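Local coordinates for bilirubin-inducible fluorescent protein UnaG (Anguilla japonica, PDB 4I3B) that binds unconjugated bilirubin with high affinity inside its beta-barrel and, once loaded, emits green fluorescence when excited, at residues V67-G72 and L97-K102. Sequence-based numbering, arbitrary orientation. Where two conformers were deposited one is given.
Sequences VKFKLG and LVYVQK. With BLR (3-[5-[(Z)-(4-ethenyl-3-methyl-5-oxidanylidene-pyrrol-2-ylidene)methyl]-2-[[5-[(Z)-(3-ethenyl-4-methyl-5-oxidanylidene-pyrrol-2-ylidene)methyl]-3-(3-hydroxy-3-oxopropyl)-4-methyl-1H-pyrrol-2-yl]methyl]-4-methyl-1H-pyrrol-3-yl]propanoic acid), chain G.
Leu97 meets Leu71 methyl to methyl, CD1 of the former lying 3.9 Å from CD2 of the latter. CG of Leu97 is anti to the backbone N (chi1 -169°), which carries the branch point toward 67-72; its other methyl, CD2, lies 3.6 Å from CAB of the bilirubin vinyl group. In this barrel of the fatty-acid-binding-protein family, 64-70 is an edge strand at the gap between the fourth and fifth strands known from the family. It is not a sheet neighbour of 96-103, and no hydrogen bond joins the two segments; they meet through side chains, and Val67, Phe69, Leu97 and Tyr99 line the bilirubin pocket. CE2 of Tyr99 approaches CE2 of Phe69 obliquely at 4.4 Å, and the bilirubin methyl CMB sits against both rings, 3.7 Å from CE2 of Tyr99 and near the plane of the Phe69 ring at its edge. Beyond the ring, the phenol OH rests against CG1 of Val67 (3.7 Å), a methyl that also touches bilirubin CMA; the same OH is hydrogen-bonded to OE1 of Glu77. A leucine in place of Tyr99 would probably leave Glu77 without this phenol partner and weaken the apolar support of the CMB methyl. Two residues on, CG of Gln101 lies in plane at the edge of the Tyr99 ring, and its NE2 also hydrogen-bonds Glu77 OE1.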
loop_
_atom_site.group_PDB
_atom_site.type_symbol
_atom_site.label_atom_id
_atom_site.label_comp_id
_atom_site.label_asym_id
_atom_site.label_seq_id
_atom_site.Cartn_x
_atom_site.Cartn_y
_atom_site.Cartn_z
ATOM N N VAL A 67 -8.688 3.704 -1.092
ATOM C CA VAL A 67 -9.266 2.840 -0.081
ATOM C C VAL A 67 -9.730 3.702 1.083
ATOM O O VAL A 67 -9.136 4.757 1.383
ATOM C CB VAL A 67 -8.278 1.772 0.427
ATOM C CG1 VAL A 67 -7.971 0.732 -0.662
ATOM C CG2 VAL A 67 -7.006 2.387 0.960
ATOM N N LYS A 68 -10.814 3.265 1.725
ATOM C CA LYS A 68 -11.370 3.905 2.908
ATOM C C LYS A 68 -11.622 2.817 3.932
ATOM O O LYS A 68 -12.256 1.813 3.608
ATOM C CB LYS A 68 -12.718 4.569 2.586
ATOM C CG LYS A 68 -12.680 5.739 1.636
ATOM C CD LYS A 68 -14.039 6.443 1.593
ATOM C CE LYS A 68 -13.931 7.824 0.963
ATOM N NZ LYS A 68 -15.246 8.529 0.883
ATOM N N PHE A 69 -11.175 3.012 5.163
ATOM C CA PHE A 69 -11.350 1.988 6.179
ATOM C C PHE A 69 -11.354 2.546 7.588
ATOM O O PHE A 69 -10.886 3.664 7.842
ATOM C CB PHE A 69 -10.244 0.924 6.063
ATOM C CG PHE A 69 -8.846 1.501 6.112
ATOM C CD1 PHE A 69 -8.218 1.728 7.340
ATOM C CD2 PHE A 69 -8.158 1.803 4.942
ATOM C CE1 PHE A 69 -6.909 2.258 7.398
ATOM C CE2 PHE A 69 -6.871 2.332 4.999
ATOM C CZ PHE A 69 -6.255 2.560 6.227
ATOM N N LYS A 70 -11.886 1.738 8.491
ATOM C CA LYS A 70 -11.812 1.972 9.914
ATOM C C LYS A 70 -10.862 0.928 10.511
ATOM O O LYS A 70 -10.955 -0.257 10.194
ATOM C CB LYS A 70 -13.223 1.858 10.502
ATOM C CG LYS A 70 -13.287 1.957 12.016
ATOM C CD LYS A 70 -14.721 2.125 12.493
ATOM C CE LYS A 70 -14.858 1.751 13.959
ATOM N NZ LYS A 70 -14.045 2.617 14.864
ATOM N N LEU A 71 -9.947 1.347 11.379
ATOM C CA LEU A 71 -9.018 0.400 11.985
ATOM C C LEU A 71 -9.781 -0.754 12.602
ATOM O O LEU A 71 -10.773 -0.550 13.321
ATOM C CB LEU A 71 -8.164 1.069 13.063
ATOM C CG LEU A 71 -7.258 2.190 12.555
ATOM C CD1 LEU A 71 -6.520 2.855 13.705
ATOM C CD2 LEU A 71 -6.272 1.644 11.546
ATOM N N GLY A 72 -9.315 -1.964 12.345
ATOM C CA GLY A 72 -9.892 -3.152 12.924
ATOM C C GLY A 72 -11.097 -3.710 12.198
ATOM O O GLY A 72 -11.585 -4.767 12.567
ATOM N N LEU A 97 1.657 0.765 11.086
ATOM C CA LEU A 97 0.336 0.491 10.538
ATOM C C LEU A 97 0.478 -0.758 9.721
ATOM O O LEU A 97 1.300 -0.811 8.787
ATOM C CB LEU A 97 -0.126 1.639 9.664
ATOM C CG LEU A 97 -1.575 1.614 9.243
ATOM C CD1 LEU A 97 -2.486 1.917 10.460
ATOM C CD2 LEU A 97 -1.733 2.606 8.104
ATOM N N VAL A 98 -0.296 -1.775 10.071
ATOM C CA VAL A 98 -0.176 -3.085 9.440
ATOM C C VAL A 98 -1.447 -3.454 8.700
ATOM O O VAL A 98 -2.536 -3.441 9.274
ATOM C CB VAL A 98 0.143 -4.159 10.471
ATOM C CG1 VAL A 98 0.179 -5.508 9.811
ATOM C CG2 VAL A 98 1.451 -3.842 11.171
ATOM N N TYR A 99 -1.296 -3.757 7.420
ATOM C CA TYR A 99 -2.398 -3.945 6.479
ATOM C C TYR A 99 -2.312 -5.372 5.953
ATOM O O TYR A 99 -1.260 -5.782 5.426
ATOM C CB TYR A 99 -2.191 -2.925 5.351
ATOM C CG TYR A 99 -3.312 -2.685 4.362
ATOM C CD1 TYR A 99 -3.843 -3.688 3.548
ATOM C CD2 TYR A 99 -3.813 -1.402 4.212
ATOM C CE1 TYR A 99 -4.859 -3.388 2.571
ATOM C CE2 TYR A 99 -4.789 -1.116 3.284
ATOM C CZ TYR A 99 -5.305 -2.086 2.470
ATOM O OH TYR A 99 -6.266 -1.738 1.548
ATOM N N VAL A 100 -3.378 -6.145 6.156
ATOM C CA VAL A 100 -3.380 -7.552 5.728
ATOM C C VAL A 100 -4.510 -7.774 4.745
ATOM O O VAL A 100 -5.651 -7.361 4.987
ATOM C CB VAL A 100 -3.522 -8.527 6.919
ATOM C CG1 VAL A 100 -3.629 -10.003 6.430
ATOM C CG2 VAL A 100 -2.364 -8.333 7.882
ATOM N N GLN A 101 -4.177 -8.412 3.617
ATOM C CA GLN A 101 -5.148 -8.842 2.623
ATOM C C GLN A 101 -5.240 -10.361 2.599
ATOM O O GLN A 101 -4.198 -11.040 2.612
ATOM C CB GLN A 101 -4.723 -8.356 1.237
ATOM C CG GLN A 101 -4.783 -6.846 1.057
ATOM C CD GLN A 101 -4.144 -6.403 -0.233
ATOM O OE1 GLN A 101 -3.241 -7.070 -0.738
ATOM N NE2 GLN A 101 -4.588 -5.278 -0.766
ATOM N N LYS A 102 -6.479 -10.862 2.539
ATOM C CA LYS A 102 -6.743 -12.290 2.449
ATOM C C LYS A 102 -7.605 -12.573 1.238
ATOM O O LYS A 102 -8.584 -11.871 0.993
ATOM C CB LYS A 102 -7.511 -12.755 3.684
ATOM C CG LYS A 102 -6.733 -12.540 4.974
ATOM C CD LYS A 102 -7.563 -12.879 6.199
ATOM C CE LYS A 102 -6.963 -12.254 7.454
ATOM N NZ LYS A 102 -7.916 -12.227 8.623
HETATM C CHA BLR G . 0.173 1.912 -3.842
HETATM N NA BLR G . -0.891 2.162 -1.562
HETATM C C1A BLR G . -1.010 1.903 -2.891
HETATM C C2A BLR G . -2.315 1.528 -3.163
HETATM C C3A BLR G . -2.994 1.550 -1.945
HETATM C C4A BLR G . -2.090 1.953 -0.969
HETATM C CMA BLR G . -4.440 1.225 -1.720
HETATM C CAA BLR G . -2.874 1.187 -4.510
HETATM C CBA BLR G . -3.034 -0.267 -4.718
HETATM C CGA BLR G . -3.621 -0.616 -6.038
HETATM O O1A BLR G . -3.504 0.156 -7.034
HETATM O O2A BLR G . -4.280 -1.716 -6.094
HETATM C CHB BLR G . -2.426 2.120 0.455
HETATM N NB BLR G . -0.518 3.465 1.215
HETATM C C1B BLR G . -1.745 2.801 1.431
HETATM C C2B BLR G . -2.093 2.940 2.788
HETATM C C3B BLR G . -1.226 3.641 3.423
HETATM C C4B BLR G . -0.068 4.067 2.535
HETATM C CMB BLR G . -3.357 2.336 3.369
HETATM O OB BLR G . 0.920 4.696 2.694
HETATM C CAB BLR G . -1.245 4.030 4.855
HETATM C CBB BLR G . -0.274 4.773 5.468
HETATM N NC BLR G . 0.184 -0.301 -8.638
HETATM C C1C BLR G . -0.064 -0.279 -10.155
HETATM C C2C BLR G . -0.344 -1.720 -10.409
HETATM C C3C BLR G . -0.297 -2.420 -9.328
HETATM C C4C BLR G . 0.001 -1.664 -8.209
HETATM C CMC BLR G . -0.680 -2.172 -11.790
HETATM O OC BLR G . 0.012 0.679 -10.871
HETATM C CAC BLR G . -0.570 -3.864 -9.209
HETATM C CBC BLR G . -0.194 -4.767 -10.147
HETATM C CHD BLR G . 0.125 -2.059 -6.917
HETATM N ND BLR G . 0.184 0.147 -5.620
HETATM C C1D BLR G . 0.260 -1.191 -5.736
HETATM C C2D BLR G . 0.506 -1.724 -4.380
HETATM C C3D BLR G . 0.575 -0.668 -3.508
HETATM C C4D BLR G . 0.342 0.576 -4.263
HETATM C CMD BLR G . 0.669 -3.181 -4.102
HETATM C CAD BLR G . 0.785 -0.782 -2.023
HETATM C CBD BLR G . 2.229 -0.493 -1.667
HETATM C CGD BLR G . 2.468 0.969 -1.557
HETATM O O1D BLR G . 3.324 1.498 -2.288
HETATM O O2D BLR G . 1.857 1.672 -0.718
#